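Local coordinates for regulatory protein SWI6 (Saccharomyces cerevisiae, PDB 1SW6) that serves as the shared subunit of the yeast transcription complexes SBF and MBF, which drive cell-cycle-dependent gene expression, at residues L144-V147 and K148-V151; D56-Q59 and K60-L63; Y223-D226 and I227-W231. All coordinates share one frame; numbering follows the deposited sequence.

In the fold
The chain is the ankyrin-repeat domain of a longer protein, and all three contacts are local turns of helix spread through a fold built largely of short helices. Contact 1 lies in helix 144-152 of the first repeat and contact 3 in the long helix 218-234 of the third; their centres are 21 Å apart. Helix 183-190 connects them, since it touches Leu-144 and Lys-148 of contact 1 and Tyr-223 and Ile-227 of contact 3. Contact 2 opens helix 57-71. Its centre is also 21 Å from that of contact 1 but 37 Å from that of contact 3, on the opposite side of the chain's centre. No two contacts touch.

Contact 1: residues L144-V147 and K148-V151; sequences LELV and KHLV
Lys-148 lies back along the preceding turn of its helix, its aliphatic part against Leu-144 and its ammonium near Glu-145. CD of Lys-148 sits 3.7 Å from CG of Leu-144, and the two chains pass at an angle. A bend at chi3 (62°) of Lys-148 directs the end of its chain to the carboxylate, where NZ stands 3.7 Å from OE2 of Glu-145, a long salt bridge. With an alanine here, the Glu-145 carboxylate would probably lose its charged mate and Leu-144 the methylenes that cover it. On another side of the turn, Leu-146 CD1 comes to the edge of the His-149 ring, near its plane, 4.3 Å from ND1. Val-147 CG1 and Val-151 CG2 meet at 4.2 Å. Beneath these, regular helical bonds fix the spacing, among them Lys-148 N to Leu-144 O at 3.0 Å.

Farther out, Leu-146 and Leu-150 pack on helix 134-140, the partner in the helical pair of this first ankyrin repeat, while Leu-144 and Val-147 reach Leu-186 of helix 183-190. His-149 stacks on Phe-105. At its length, the ion pair probably adds only a modest attraction to the four backbone hydrogen bonds and the lysine packing.

Contact 2: residues D56-Q59 and K60-L63; sequences DNEQ and KMKL
Met-61 N bonds to Asn-57 O at 3.1 Å, and the next two steps, Lys-62 N to Glu-58 O and Leu-63 N to Gln-59 O, continue the helical pattern, whereas Lys-60 N to Asp-56 O is long and weak at 3.5 Å. Among the side chains, Met-61 turns back over Asn-57. With chi1 at -56°, its CG lies anti to its own carbonyl carbon and 3.2 Å from Asn-57 O; the thioether then crosses the amide obliquely, SD coming to 3.6 Å from Asn-57 ND2. Asn-57 has its own CG anti to the backbone N (chi1 170°), which brings the amide up to meet it.

The segment is the start of helix 57-71, and Asp-56 is its N-cap. OD1 of Asp-56 accepts from Gln-59 N at 2.8 Å, the donor lying above the carboxylate plane by 50°, and takes a weak, more bent bond from Glu-58 N as well. One oxygen thus serves two amides of the first turn, and its negative charge probably suits the positive end of the helix dipole.

Lys-62 and Leu-63 are buried on another flank. The extended chain of Lys-62 runs past Phe-116 and Leu-121 to hydrogen-bond through NZ to Thr-119 O, while Leu-63 rests on Ile-125. Gln-59 touches Thr-119, and its NE2 gives a weak hydrogen bond to Gln-120 O.

Contact 3: residues Y223-D226 and I227-W231; sequences YYLD and ILMGW
Ile-227 N donates to Tyr-223 O at 2.9 Å along a fairly straight bond (N-H...O 163°), one of four successive helical bonds across 223-226 and 227-231. They belong to the long helix 218-234 of the third ankyrin repeat, one side of which packs on helix 204-212: Leu-225 and Leu-228 both lean on Leu-205. Leu-225 CD1 also reaches Met-229 CG at 4.3 Å, and Met-229, bent at chi2 and chi3, continues to Leu-268 and Ile-271 of helix 268-276.

On another side, Tyr-223 and Ile-227 are joined by a CH-pi contact. Tyr-223 carries its ring anti to the backbone N (chi1 175°), bringing it back beside the next turn, and Phe-183 of helix 183-190 touches both residues. The rim of the Tyr-223 ring is met in plane by CE2 of Tyr-224, whose hydroxyl is hydrogen-bonded to Ser-174 O. Asp-226 divides its carboxylate between two outside partners, OD2 in a salt bridge with Lys-222 and OD1 hydrogen-bonded to Tyr-305 OH, which probably fixes the rotation of the group. In the CH-pi contact, CG1 of Ile-227 lies 3.8 Å from the centroid of the Tyr-223 ring and 11° off its normal, almost squarely above the centre of one face.

Contact 1: residues L144-V147 and K148-V151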
loop_
_atom_site.group_PDB
_atom_site.type_symbol
_atom_site.label_atom_id
_atom_site.label_comp_id
_atom_site.label_asym_id
_atom_site.label_seq_id
_atom_site.Cartn_x
_atom_site.Cartn_y
_atom_site.Cartn_z
ATOM N N LEU A 144 -0.473 -16.734 -4.543
ATOM C CA LEU A 144 0.279 -17.630 -5.409
ATOM C C LEU A 144 -0.473 -18.108 -6.646
ATOM O O LEU A 144 0.053 -18.060 -7.748
ATOM C CB LEU A 144 0.753 -18.843 -4.596
ATOM C CG LEU A 144 1.575 -19.923 -5.311
ATOM C CD1 LEU A 144 2.826 -19.323 -5.920
ATOM C CD2 LEU A 144 1.938 -21.010 -4.308
ATOM N N GLU A 145 -1.698 -18.575 -6.465
ATOM C CA GLU A 145 -2.471 -19.086 -7.590
ATOM C C GLU A 145 -2.648 -18.077 -8.699
ATOM O O GLU A 145 -2.437 -18.383 -9.875
ATOM C CB GLU A 145 -3.841 -19.568 -7.127
ATOM C CG GLU A 145 -4.218 -20.896 -7.749
ATOM C CD GLU A 145 -3.215 -21.981 -7.403
ATOM O OE1 GLU A 145 -3.242 -23.043 -8.067
ATOM O OE2 GLU A 145 -2.403 -21.773 -6.465
ATOM N N LEU A 146 -3.046 -16.866 -8.349
ATOM C CA LEU A 146 -3.212 -15.871 -9.391
ATOM C C LEU A 146 -1.870 -15.506 -10.044
ATOM O O LEU A 146 -1.812 -15.248 -11.251
ATOM C CB LEU A 146 -3.927 -14.651 -8.827
ATOM C CG LEU A 146 -5.405 -14.607 -9.222
ATOM C CD1 LEU A 146 -6.018 -16.008 -9.207
ATOM C CD2 LEU A 146 -6.141 -13.677 -8.274
ATOM N N VAL A 147 -0.787 -15.499 -9.267
ATOM C CA VAL A 147 0.524 -15.188 -9.837
ATOM C C VAL A 147 0.890 -16.206 -10.920
ATOM O O VAL A 147 1.372 -15.840 -11.994
ATOM C CB VAL A 147 1.637 -15.189 -8.763
ATOM C CG1 VAL A 147 3.018 -15.247 -9.436
ATOM C CG2 VAL A 147 1.547 -13.914 -7.926
ATOM N N LYS A 148 0.654 -17.483 -10.640
ATOM C CA LYS A 148 0.964 -18.534 -11.597
ATOM C C LYS A 148 0.143 -18.388 -12.880
ATOM O O LYS A 148 0.667 -18.536 -13.986
ATOM C CB LYS A 148 0.732 -19.888 -10.940
ATOM C CG LYS A 148 1.763 -20.176 -9.872
ATOM C CD LYS A 148 1.238 -21.085 -8.770
ATOM C CE LYS A 148 0.830 -22.448 -9.277
ATOM N NZ LYS A 148 0.533 -23.355 -8.122
ATOM N N HIS A 149 -1.140 -18.082 -12.729
ATOM C CA HIS A 149 -2.012 -17.884 -13.876
ATOM C C HIS A 149 -1.560 -16.684 -14.705
ATOM O O HIS A 149 -1.555 -16.742 -15.930
ATOM C CB HIS A 149 -3.450 -17.668 -13.407
ATOM C CG HIS A 149 -4.189 -18.938 -13.134
ATOM N ND1 HIS A 149 -4.907 -19.147 -11.974
ATOM C CD2 HIS A 149 -4.351 -20.052 -13.884
ATOM C CE1 HIS A 149 -5.481 -20.337 -12.026
ATOM N NE2 HIS A 149 -5.160 -20.906 -13.173
ATOM N N LEU A 150 -1.179 -15.593 -14.046
ATOM C CA LEU A 150 -0.735 -14.409 -14.784
ATOM C C LEU A 150 0.576 -14.659 -15.514
ATOM O O LEU A 150 0.781 -14.155 -16.623
ATOM C CB LEU A 150 -0.573 -13.199 -13.856
ATOM C CG LEU A 150 -1.843 -12.580 -13.258
ATOM C CD1 LEU A 150 -1.482 -11.267 -12.598
ATOM C CD2 LEU A 150 -2.874 -12.342 -14.334
ATOM N N VAL A 151 1.470 -15.424 -14.895
ATOM C CA VAL A 151 2.739 -15.722 -15.538
ATOM C C VAL A 151 2.445 -16.561 -16.780
ATOM O O VAL A 151 2.849 -16.214 -17.882
ATOM C CB VAL A 151 3.680 -16.502 -14.594
ATOM C CG1 VAL A 151 4.886 -17.012 -15.365
ATOM C CG2 VAL A 151 4.117 -15.596 -13.448
#

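Contact 2: residues D56-Q59 and K60-L63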
loop_
_atom_site.group_PDB
_atom_site.type_symbol
_atom_site.label_atom_id
_atom_site.label_comp_id
_atom_site.label_asym_id
_atom_site.label_seq_id
_atom_site.Cartn_x
_atom_site.Cartn_y
_atom_site.Cartn_z
ATOM N N ASP A 56 -1.976 3.213 -24.827
ATOM C CA ASP A 56 -3.417 2.968 -24.863
ATOM C C ASP A 56 -4.046 3.054 -23.472
ATOM O O ASP A 56 -3.963 2.108 -22.683
ATOM C CB ASP A 56 -3.715 1.593 -25.468
ATOM C CG ASP A 56 -5.186 1.411 -25.804
ATOM O OD1 ASP A 56 -6.042 1.722 -24.946
ATOM O OD2 ASP A 56 -5.488 0.952 -26.926
ATOM N N ASN A 57 -4.675 4.191 -23.184
ATOM C CA ASN A 57 -5.321 4.417 -21.899
ATOM C C ASN A 57 -6.499 3.480 -21.666
ATOM O O ASN A 57 -6.842 3.173 -20.527
ATOM C CB ASN A 57 -5.805 5.862 -21.798
ATOM C CG ASN A 57 -6.686 6.094 -20.584
ATOM O OD1 ASN A 57 -6.251 5.928 -19.439
ATOM N ND2 ASN A 57 -7.935 6.473 -20.827
ATOM N N GLU A 58 -7.126 3.029 -22.744
ATOM C CA GLU A 58 -8.259 2.131 -22.603
ATOM C C GLU A 58 -7.809 0.716 -22.241
ATOM O O GLU A 58 -8.559 -0.037 -21.616
ATOM C CB GLU A 58 -9.113 2.155 -23.876
ATOM C CG GLU A 58 -9.746 3.535 -24.114
ATOM C CD GLU A 58 -10.906 3.525 -25.099
ATOM O OE1 GLU A 58 -11.534 4.593 -25.284
ATOM O OE2 GLU A 58 -11.192 2.460 -25.687
ATOM N N GLN A 59 -6.586 0.352 -22.618
ATOM C CA GLN A 59 -6.076 -0.969 -22.266
ATOM C C GLN A 59 -5.927 -0.983 -20.755
ATOM O O GLN A 59 -6.215 -1.984 -20.099
ATOM C CB GLN A 59 -4.712 -1.231 -22.892
ATOM C CG GLN A 59 -4.740 -1.562 -24.359
ATOM C CD GLN A 59 -3.414 -2.131 -24.832
ATOM O OE1 GLN A 59 -2.369 -1.483 -24.729
ATOM N NE2 GLN A 59 -3.450 -3.353 -25.349
ATOM N N LYS A 60 -5.483 0.148 -20.215
ATOM C CA LYS A 60 -5.290 0.288 -18.780
ATOM C C LYS A 60 -6.615 0.174 -18.034
ATOM O O LYS A 60 -6.710 -0.543 -17.031
ATOM C CB LYS A 60 -4.626 1.628 -18.462
ATOM C CG LYS A 60 -4.333 1.820 -16.988
ATOM C CD LYS A 60 -3.541 3.091 -16.737
ATOM C CE LYS A 60 -3.160 3.210 -15.264
ATOM N NZ LYS A 60 -2.516 4.517 -14.934
ATOM N N MET A 61 -7.634 0.874 -18.528
ATOM C CA MET A 61 -8.954 0.833 -17.904
ATOM C C MET A 61 -9.464 -0.604 -17.883
ATOM O O MET A 61 -10.068 -1.036 -16.904
ATOM C CB MET A 61 -9.940 1.728 -18.661
ATOM C CG MET A 61 -9.470 3.162 -18.785
ATOM S SD MET A 61 -10.530 4.164 -19.841
ATOM C CE MET A 61 -10.360 5.763 -19.047
ATOM N N LYS A 62 -9.209 -1.339 -18.960
ATOM C CA LYS A 62 -9.634 -2.725 -19.037
ATOM C C LYS A 62 -8.838 -3.567 -18.041
ATOM O O LYS A 62 -9.407 -4.364 -17.296
ATOM C CB LYS A 62 -9.425 -3.280 -20.446
ATOM C CG LYS A 62 -9.906 -4.716 -20.591
ATOM C CD LYS A 62 -9.568 -5.297 -21.951
ATOM C CE LYS A 62 -10.173 -6.687 -22.106
ATOM N NZ LYS A 62 -9.756 -7.333 -23.390
ATOM N N LEU A 63 -7.516 -3.394 -18.032
ATOM C CA LEU A 63 -6.672 -4.147 -17.110
ATOM C C LEU A 63 -7.112 -3.850 -15.674
ATOM O O LEU A 63 -7.244 -4.760 -14.848
ATOM C CB LEU A 63 -5.197 -3.765 -17.283
ATOM C CG LEU A 63 -4.225 -4.458 -16.315
ATOM C CD1 LEU A 63 -4.356 -5.963 -16.484
ATOM C CD2 LEU A 63 -2.784 -4.003 -16.582
#

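Contact 3: residues Y223-D226 and I227-W231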
loop_
_atom_site.group_PDB
_atom_site.type_symbol
_atom_site.label_atom_id
_atom_site.label_comp_id
_atom_site.label_asym_id
_atom_site.label_seq_id
_atom_site.Cartn_x
_atom_site.Cartn_y
_atom_site.Cartn_z
ATOM N N TYR A 223 12.928 -15.909 7.653
ATOM C CA TYR A 223 12.295 -16.969 6.876
ATOM C C TYR A 223 12.602 -16.850 5.386
ATOM O O TYR A 223 12.954 -17.837 4.733
ATOM C CB TYR A 223 10.787 -16.905 7.094
ATOM C CG TYR A 223 9.974 -17.871 6.262
ATOM C CD1 TYR A 223 9.771 -19.182 6.686
ATOM C CD2 TYR A 223 9.349 -17.449 5.088
ATOM C CE1 TYR A 223 8.953 -20.051 5.971
ATOM C CE2 TYR A 223 8.528 -18.312 4.362
ATOM C CZ TYR A 223 8.332 -19.609 4.819
ATOM O OH TYR A 223 7.460 -20.440 4.160
ATOM N N TYR A 224 12.460 -15.640 4.847
ATOM C CA TYR A 224 12.722 -15.397 3.432
ATOM C C TYR A 224 14.170 -15.729 3.065
ATOM O O TYR A 224 14.436 -16.410 2.064
ATOM C CB TYR A 224 12.404 -13.930 3.087
ATOM C CG TYR A 224 10.923 -13.588 3.149
ATOM C CD1 TYR A 224 10.505 -12.304 3.462
ATOM C CD2 TYR A 224 9.942 -14.555 2.875
ATOM C CE1 TYR A 224 9.136 -11.968 3.510
ATOM C CE2 TYR A 224 8.569 -14.237 2.922
ATOM C CZ TYR A 224 8.179 -12.942 3.244
ATOM O OH TYR A 224 6.842 -12.617 3.330
ATOM N N LEU A 225 15.098 -15.264 3.890
ATOM C CA LEU A 225 16.517 -15.515 3.665
ATOM C C LEU A 225 16.840 -17.002 3.641
ATOM O O LEU A 225 17.493 -17.477 2.707
ATOM C CB LEU A 225 17.355 -14.830 4.741
ATOM C CG LEU A 225 18.857 -15.152 4.731
ATOM C CD1 LEU A 225 19.445 -14.841 3.352
ATOM C CD2 LEU A 225 19.565 -14.336 5.799
ATOM N N ASP A 226 16.386 -17.740 4.651
ATOM C CA ASP A 226 16.677 -19.173 4.710
ATOM C C ASP A 226 15.991 -19.959 3.597
ATOM O O ASP A 226 16.593 -20.851 3.020
ATOM C CB ASP A 226 16.300 -19.759 6.076
ATOM C CG ASP A 226 17.169 -19.222 7.204
ATOM O OD1 ASP A 226 18.327 -18.820 6.942
ATOM O OD2 ASP A 226 16.700 -19.209 8.361
ATOM N N ILE A 227 14.739 -19.631 3.298
ATOM C CA ILE A 227 14.024 -20.316 2.222
ATOM C C ILE A 227 14.738 -20.090 0.891
ATOM O O ILE A 227 14.858 -21.005 0.086
ATOM C CB ILE A 227 12.558 -19.811 2.069
ATOM C CG1 ILE A 227 11.692 -20.344 3.210
ATOM C CG2 ILE A 227 11.984 -20.259 0.732
ATOM C CD1 ILE A 227 11.664 -21.855 3.292
ATOM N N LEU A 228 15.210 -18.865 0.661
ATOM C CA LEU A 228 15.913 -18.551 -0.579
ATOM C C LEU A 228 17.195 -19.389 -0.729
ATOM O O LEU A 228 17.453 -19.958 -1.796
ATOM C CB LEU A 228 16.261 -17.056 -0.622
ATOM C CG LEU A 228 17.101 -16.572 -1.814
ATOM C CD1 LEU A 228 16.522 -17.115 -3.107
ATOM C CD2 LEU A 228 17.128 -15.056 -1.856
ATOM N N MET A 229 17.998 -19.457 0.332
ATOM C CA MET A 229 19.236 -20.237 0.278
ATOM C C MET A 229 18.928 -21.730 0.082
ATOM O O MET A 229 19.536 -22.389 -0.760
ATOM C CB MET A 229 20.064 -20.020 1.544
ATOM C CG MET A 229 20.609 -18.597 1.703
ATOM S SD MET A 229 21.650 -18.072 0.300
ATOM C CE MET A 229 23.073 -19.157 0.563
ATOM N N GLY A 230 17.974 -22.257 0.846
ATOM C CA GLY A 230 17.613 -23.655 0.688
ATOM C C GLY A 230 17.107 -23.951 -0.719
ATOM O O GLY A 230 17.445 -24.985 -1.311
ATOM N N TRP A 231 16.305 -23.038 -1.267
ATOM C CA TRP A 231 15.744 -23.209 -2.612
ATOM C C TRP A 231 16.847 -23.328 -3.661
ATOM O O TRP A 231 16.767 -24.161 -4.570
ATOM C CB TRP A 231 14.837 -22.024 -2.978
ATOM C CG TRP A 231 14.140 -22.175 -4.329
ATOM C CD1 TRP A 231 12.931 -22.772 -4.573
ATOM C CD2 TRP A 231 14.630 -21.733 -5.600
ATOM N NE1 TRP A 231 12.643 -22.723 -5.919
ATOM C CE2 TRP A 231 13.669 -22.092 -6.570
ATOM C CE3 TRP A 231 15.791 -21.064 -6.015
ATOM C CZ2 TRP A 231 13.831 -21.805 -7.931
ATOM C CZ3 TRP A 231 15.952 -20.776 -7.370
ATOM C CH2 TRP A 231 14.974 -21.149 -8.312
#